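Side-chain contacts in MtVAO615 (PDB 6F72), which is probably an FAD-dependent oxidase that carries its flavin bicovalently and, once reduced, reacts rapidly with molecular oxygen, its substrate still unidentified: residues Lys48-Asn51 and Gly52-Ala56; Ala195-Gly198 and Ala199-Gly203. All blocks are in the same frame, centred on the assembly; numbering follows the deposited sequence.

Contact 1: Lys48-Asn51 and Gly52-Ala56. With NAG (2-acetamido-2-deoxy-beta-D-glucopyranose), chain B; NAG (2-acetamido-2-deoxy-beta-D-glucopyranose), chain D.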
ATOM      1  N   LYS A  48     -17.564  19.521  19.840  1.00 39.79           N
ATOM      2  CA  LYS A  48     -18.710  19.117  20.669  1.00 40.42           C
ATOM      3  C   LYS A  48     -19.498  17.975  20.005  1.00 39.50           C
ATOM      4  O   LYS A  48     -19.643  16.900  20.593  1.00 39.47           O
ATOM      5  CB  LYS A  48     -19.626  20.314  20.952  1.00 41.69           C
ATOM      6  CG  LYS A  48     -20.732  20.047  21.963  1.00 43.29           C
ATOM      7  CD  LYS A  48     -21.792  21.139  21.908  1.00 44.48           C
ATOM      8  CE  LYS A  48     -22.986  20.842  22.799  1.00 45.89           C
ATOM      9  NZ  LYS A  48     -22.766  21.257  24.210  1.00 47.38           N
ATOM     10  N   THR A  49     -19.969  18.226  18.778  1.00 38.54           N
ATOM     11  CA  THR A  49     -20.624  17.234  17.918  1.00 37.76           C
ATOM     12  C   THR A  49     -19.859  15.907  17.887  1.00 36.89           C
ATOM     13  O   THR A  49     -20.469  14.832  17.953  1.00 37.19           O
ATOM     14  CB  THR A  49     -20.785  17.758  16.471  1.00 37.08           C
ATOM     15  OG1 THR A  49     -21.232  19.117  16.492  1.00 37.88           O
ATOM     16  CG2 THR A  49     -21.799  16.939  15.714  1.00 37.04           C
ATOM     17  N   LEU A  50     -18.530  16.002  17.806  1.00 35.80           N
ATOM     18  CA  LEU A  50     -17.627  14.845  17.772  1.00 34.93           C
ATOM     19  C   LEU A  50     -17.307  14.224  19.137  1.00 35.60           C
ATOM     20  O   LEU A  50     -16.456  13.323  19.224  1.00 35.21           O
ATOM     21  CB  LEU A  50     -16.316  15.228  17.070  1.00 33.74           C
ATOM     22  CG  LEU A  50     -16.375  15.529  15.576  1.00 32.85           C
ATOM     23  CD1 LEU A  50     -14.996  15.936  15.065  1.00 32.00           C
ATOM     24  CD2 LEU A  50     -16.909  14.336  14.793  1.00 32.44           C
ATOM     25  N   ASN A  51     -17.964  14.724  20.193  1.00 36.73           N
ATOM     26  CA  ASN A  51     -17.820  14.188  21.558  1.00 37.58           C
ATOM     27  C   ASN A  51     -16.339  14.305  22.045  1.00 36.96           C
ATOM     28  O   ASN A  51     -15.787  13.408  22.688  1.00 37.36           O
ATOM     29  CB  ASN A  51     -18.434  12.759  21.541  1.00 38.36           C
ATOM     30  CG  ASN A  51     -18.013  11.874  22.704  1.00 39.76           C
ATOM     31  OD1 ASN A  51     -18.013  12.283  23.870  1.00 41.08           O
ATOM     32  ND2 ASN A  51     -17.674  10.621  22.382  1.00 39.77           N
ATOM     33  N   GLY A  52     -15.697  15.429  21.709  1.00 35.98           N
ATOM     34  CA  GLY A  52     -14.287  15.665  22.045  1.00 35.28           C
ATOM     35  C   GLY A  52     -13.227  15.001  21.164  1.00 33.92           C
ATOM     36  O   GLY A  52     -12.042  14.997  21.516  1.00 33.81           O
ATOM     37  N   HIS A  53     -13.636  14.467  20.010  1.00 32.84           N
ATOM     38  CA  HIS A  53     -12.743  13.681  19.137  1.00 31.69           C
ATOM     39  C   HIS A  53     -12.074  14.454  17.985  1.00 30.46           C
ATOM     40  O   HIS A  53     -11.503  13.843  17.062  1.00 29.74           O
ATOM     41  CB  HIS A  53     -13.458  12.404  18.639  1.00 31.66           C
ATOM     42  CG  HIS A  53     -13.609  11.355  19.699  1.00 32.73           C
ATOM     43  ND1 HIS A  53     -14.651  11.356  20.603  1.00 33.79           N
ATOM     44  CD2 HIS A  53     -12.833  10.291  20.018  1.00 33.06           C
ATOM     45  CE1 HIS A  53     -14.516  10.331  21.427  1.00 34.74           C
ATOM     46  NE2 HIS A  53     -13.421   9.668  21.092  1.00 34.31           N
ATOM     47  N   LEU A  54     -12.144  15.783  18.034  1.00 30.28           N
ATOM     48  CA  LEU A  54     -11.298  16.634  17.188  1.00 29.36           C
ATOM     49  C   LEU A  54      -9.926  16.828  17.833  1.00 29.35           C
ATOM     50  O   LEU A  54      -9.826  17.067  19.048  1.00 30.17           O
ATOM     51  CB  LEU A  54     -11.954  17.996  16.913  1.00 29.59           C
ATOM     52  CG  LEU A  54     -11.412  18.881  15.783  1.00 28.98           C
ATOM     53  CD1 LEU A  54     -11.812  18.312  14.418  1.00 28.31           C
ATOM     54  CD2 LEU A  54     -11.898  20.314  15.930  1.00 29.63           C
ATOM     55  N   ILE A  55      -8.886  16.692  17.011  1.00 28.41           N
ATOM     56  CA  ILE A  55      -7.490  16.890  17.407  1.00 28.37           C
ATOM     57  C   ILE A  55      -6.900  18.005  16.524  1.00 27.82           C
ATOM     58  O   ILE A  55      -7.081  17.989  15.314  1.00 27.16           O
ATOM     59  CB  ILE A  55      -6.652  15.582  17.264  1.00 28.10           C
ATOM     60  CG1 ILE A  55      -7.270  14.427  18.062  1.00 28.69           C
ATOM     61  CG2 ILE A  55      -5.198  15.800  17.697  1.00 28.28           C
ATOM     62  CD1 ILE A  55      -6.464  13.140  18.032  1.00 28.79           C
ATOM     63  N   ALA A  56      -6.242  18.987  17.137  1.00 28.19           N
ATOM     64  CA  ALA A  56      -5.378  19.931  16.411  1.00 27.86           C
ATOM     65  C   ALA A  56      -4.070  19.191  16.135  1.00 27.45           C
ATOM     66  O   ALA A  56      -3.460  18.639  17.059  1.00 27.85           O
ATOM     67  CB  ALA A  56      -5.115  21.196  17.228  1.00 28.65           C
TER
HETATM   68  C1  NAG B   1     -11.718  18.916  21.781  1.00 29.92           C
HETATM   69  C2  NAG B   1     -10.305  19.475  22.030  1.00 34.81           C
HETATM   70  C3  NAG B   1      -9.480  18.461  22.818  1.00 36.62           C
HETATM   71  C4  NAG B   1     -10.143  18.090  24.151  1.00 39.04           C
HETATM   72  C5  NAG B   1     -11.641  17.743  24.015  1.00 36.30           C
HETATM   73  C6  NAG B   1     -12.382  18.091  25.306  1.00 36.69           C
HETATM   74  C7  NAG B   1      -9.803  20.938  20.081  1.00 35.68           C
HETATM   75  C8  NAG B   1      -9.016  21.019  18.805  1.00 36.08           C
HETATM   76  N2  NAG B   1      -9.644  19.802  20.773  1.00 34.84           N
HETATM   77  O3  NAG B   1      -8.184  19.004  23.073  1.00 37.98           O
HETATM   78  O4  NAG B   1      -9.416  17.004  24.763  1.00 45.13           O
HETATM   79  O5  NAG B   1     -12.360  18.454  22.985  1.00 32.19           O
HETATM   80  O6  NAG B   1     -12.124  17.104  26.310  1.00 39.02           O
HETATM   81  O7  NAG B   1     -10.534  21.854  20.430  1.00 36.48           O
HETATM   82  C1  NAG D   1      -9.049   8.479  19.943  1.00 26.09           C
HETATM   83  C2  NAG D   1      -7.988   8.544  21.056  1.00 30.65           C
HETATM   84  C3  NAG D   1      -7.921   7.207  21.799  1.00 32.80           C
HETATM   85  C4  NAG D   1      -9.291   6.789  22.356  1.00 34.83           C
HETATM   86  C5  NAG D   1     -10.283   6.748  21.187  1.00 32.33           C
HETATM   87  C6  NAG D   1     -11.706   6.383  21.617  1.00 33.20           C
HETATM   88  C7  NAG D   1      -6.177  10.128  20.476  1.00 31.53           C
HETATM   89  C8  NAG D   1      -4.778  10.224  19.942  1.00 31.07           C
HETATM   90  N2  NAG D   1      -6.660   8.884  20.563  1.00 31.26           N
HETATM   91  O3  NAG D   1      -6.942   7.266  22.843  1.00 32.82           O
HETATM   92  O4  NAG D   1      -9.200   5.479  22.933  1.00 42.10           O
HETATM   93  O5  NAG D   1     -10.302   8.009  20.490  1.00 29.10           O
HETATM   94  O6  NAG D   1     -12.365   7.517  22.197  1.00 33.68           O
HETATM   95  O7  NAG D   1      -6.811  11.127  20.788  1.00 31.78           O
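The carbonyl oxygen of L50 is gripped twice by H53, through the backbone and through the ring. The backbone N of H53 reaches L50 O at 3.1 Å from well above the carbonyl plane, closing a type I' turn from L50 to H53. H53 ND1 approaches the same L50 O at 3.0 Å in the carbonyl plane, and that oxygen lies near the plane of the ring, though the bond is bent, with an N-H...O angle of 138°. A chi1 of -73° keeps the ring beside its own backbone N, on the side where ND1 can meet L50 O and, weakly, N51 O. Through its second ring nitrogen, H53 NE2 forms a nearly straight hydrogen bond of 2.6 Å with O6 of the chain D N-acetylglucosamine. Replacing the imidazole with an alanine's methyl is likely to leave this sugar hydroxyl without its ring partner and L50 O without its in-plane donor. The N51 amide runs alongside the imidazole, its plane turned 53° from the ring, with N51 ND2 3.3 Å from H53 CE1. N51, at positive phi, ends the helix in a Schellman motif, its N bonded to K48 O. L50 CD1 meets L54 CD1 at 4.0 Å. The acetamido N2 of the chain B sugar bonds weakly to L54 O. The turn thus joins helix 40-49 to edge strand 54-56: L50 packs on V128 and on A138 of helix 133-146, L54 reaches back to W43 and L46, and H53 pairs through its backbone with N129 of strand 126-129.

Contact 2: Ala195-Gly198 and Ala199-Gly203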
ATOM      1  N   ALA A 195     -14.302 -12.750   7.960  1.00 24.40           N
ATOM      2  CA  ALA A 195     -13.951 -11.822   9.023  1.00 24.30           C
ATOM      3  C   ALA A 195     -14.447 -10.431   8.646  1.00 23.89           C
ATOM      4  O   ALA A 195     -14.166  -9.939   7.550  1.00 23.47           O
ATOM      5  CB  ALA A 195     -12.451 -11.825   9.248  1.00 24.11           C
ATOM      6  N   LYS A 196     -15.223  -9.822   9.540  1.00 24.13           N
ATOM      7  CA  LYS A 196     -15.574  -8.416   9.412  1.00 23.86           C
ATOM      8  C   LYS A 196     -14.521  -7.626  10.190  1.00 23.64           C
ATOM      9  O   LYS A 196     -14.261  -7.915  11.363  1.00 24.01           O
ATOM     10  CB  LYS A 196     -16.978  -8.157   9.949  1.00 24.40           C
ATOM     11  CG  LYS A 196     -17.473  -6.740   9.716  1.00 24.42           C
ATOM     12  CD  LYS A 196     -18.895  -6.572  10.224  1.00 25.11           C
ATOM     13  CE  LYS A 196     -19.204  -5.107  10.477  1.00 25.27           C
ATOM     14  NZ  LYS A 196     -20.600  -4.933  10.955  1.00 26.00           N
ATOM     15  N   LEU A 197     -13.899  -6.654   9.524  1.00 23.06           N
ATOM     16  CA  LEU A 197     -12.785  -5.915  10.119  1.00 22.80           C
ATOM     17  C   LEU A 197     -12.993  -4.418  10.019  1.00 22.54           C
ATOM     18  O   LEU A 197     -13.299  -3.906   8.945  1.00 22.14           O
ATOM     19  CB  LEU A 197     -11.456  -6.297   9.442  1.00 22.47           C
ATOM     20  CG  LEU A 197     -10.996  -7.754   9.305  1.00 22.59           C
ATOM     21  CD1 LEU A 197      -9.713  -7.815   8.481  1.00 22.29           C
ATOM     22  CD2 LEU A 197     -10.803  -8.443  10.653  1.00 23.09           C
ATOM     23  N   GLY A 198     -12.817  -3.716  11.145  1.00 22.71           N
ATOM     24  CA  GLY A 198     -12.931  -2.256  11.160  1.00 22.60           C
ATOM     25  C   GLY A 198     -11.852  -1.606  10.293  1.00 22.06           C
ATOM     26  O   GLY A 198     -10.799  -2.204  10.050  1.00 21.79           O
ATOM     27  N   ALA A 199     -12.121  -0.384   9.831  1.00 21.93           N
ATOM     28  CA  ALA A 199     -11.273   0.319   8.867  1.00 21.59           C
ATOM     29  C   ALA A 199      -9.802   0.531   9.273  1.00 21.53           C
ATOM     30  O   ALA A 199      -8.939   0.680   8.405  1.00 21.25           O
ATOM     31  CB  ALA A 199     -11.917   1.638   8.482  1.00 21.69           C
ATOM     32  N   GLY A 200      -9.527   0.524  10.577  1.00 21.92           N
ATOM     33  CA  GLY A 200      -8.172   0.718  11.103  1.00 22.07           C
ATOM     34  C   GLY A 200      -7.405  -0.566  11.365  1.00 22.18           C
ATOM     35  O   GLY A 200      -6.264  -0.511  11.809  1.00 22.21           O
ATOM     36  N   VAL A 201      -8.014  -1.723  11.095  1.00 22.20           N
ATOM     37  CA  VAL A 201      -7.340  -3.017  11.315  1.00 22.54           C
ATOM     38  C   VAL A 201      -6.105  -3.119  10.395  1.00 22.51           C
ATOM     39  O   VAL A 201      -6.200  -2.927   9.173  1.00 22.13           O
ATOM     40  CB  VAL A 201      -8.291  -4.242  11.148  1.00 22.52           C
ATOM     41  CG1 VAL A 201      -7.539  -5.567  11.294  1.00 22.60           C
ATOM     42  CG2 VAL A 201      -9.424  -4.190  12.171  1.00 22.91           C
ATOM     43  N   GLU A 202      -4.956  -3.379  11.015  1.00 23.12           N
ATOM     44  CA  GLU A 202      -3.674  -3.486  10.308  1.00 23.39           C
ATOM     45  C   GLU A 202      -3.331  -4.948  10.069  1.00 23.77           C
ATOM     46  O   GLU A 202      -3.891  -5.826  10.722  1.00 24.38           O
ATOM     47  CB  GLU A 202      -2.562  -2.773  11.100  1.00 23.66           C
ATOM     48  CG  GLU A 202      -2.778  -1.274  11.207  1.00 23.63           C
ATOM     49  CD  GLU A 202      -1.766  -0.595  12.093  1.00 24.06           C
ATOM     50  OE1 GLU A 202      -0.665  -0.274  11.600  1.00 24.00           O
ATOM     51  OE2 GLU A 202      -2.075  -0.384  13.287  1.00 24.48           O
ATOM     52  N   GLY A 203      -2.440  -5.208   9.122  1.00 23.98           N
ATOM     53  CA  GLY A 203      -2.055  -6.569   8.740  1.00 24.55           C
ATOM     54  C   GLY A 203      -1.818  -7.517   9.898  1.00 25.32           C
ATOM     55  O   GLY A 203      -2.388  -8.611   9.912  1.00 25.53           O
TER
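L197 and V201 meet across a type I turn, G198 to V201, that carries the chain from strand 193-198 toward helix 203-212 in the PCMH-type FAD-binding domain. Its polar link is one backbone hydrogen bond: V201 N reaches G198 O at 3.0 Å with a nearly straight N-H...O angle (165°), although the donor stands above the carbonyl plane. Around the turn, G200 O accepts a hydrogen bond from K177 NZ, which also forms a salt bridge with E202. E202 is the N-cap residue of the helix, and its backbone N bonds to E205 OE1.

The apolar contacts are between L197 and V201. L197 CB rests 4.0 Å from V201 CG2, and the two side chains share neighbours, both touching A206 of the helix and T179 of strand 179-186.

The ligand contact is made by A199, whose side chain comes within about 3 Å of the bound FAD at the nearest atoms, which places the turn on the wall of the cofactor pocket.

One methyl of V201 folds back over the turn. A chi1 of 176° sends CG1 anti to the backbone N and sets CG2 beside it, where V201 CG2 comes within 3.2 Å of G198 O and 3.6 Å of G198 N.

Both contacts are tight turns joining a helix and a strand, in opposite order: 48-56 runs from helix to strand, 195-203 from strand to helix. Contact 1 is partly buried and lies toward the surface, its centre about 29 Å from the centre of the chain, with L50 and L54 buried; its chemistry is largely polar, shared between backbone carbonyls, an imidazole and glycans attached to the protein. Contact 2 is buried, its centre about 15 Å from that of the chain, with aliphatic packing, one turn bond and FAD as its non-protein neighbour. They belong to different sheets, the mixed one containing 54-56 and the antiparallel one containing 193-198, and do not touch: their nearest atoms are about 14 Å apart.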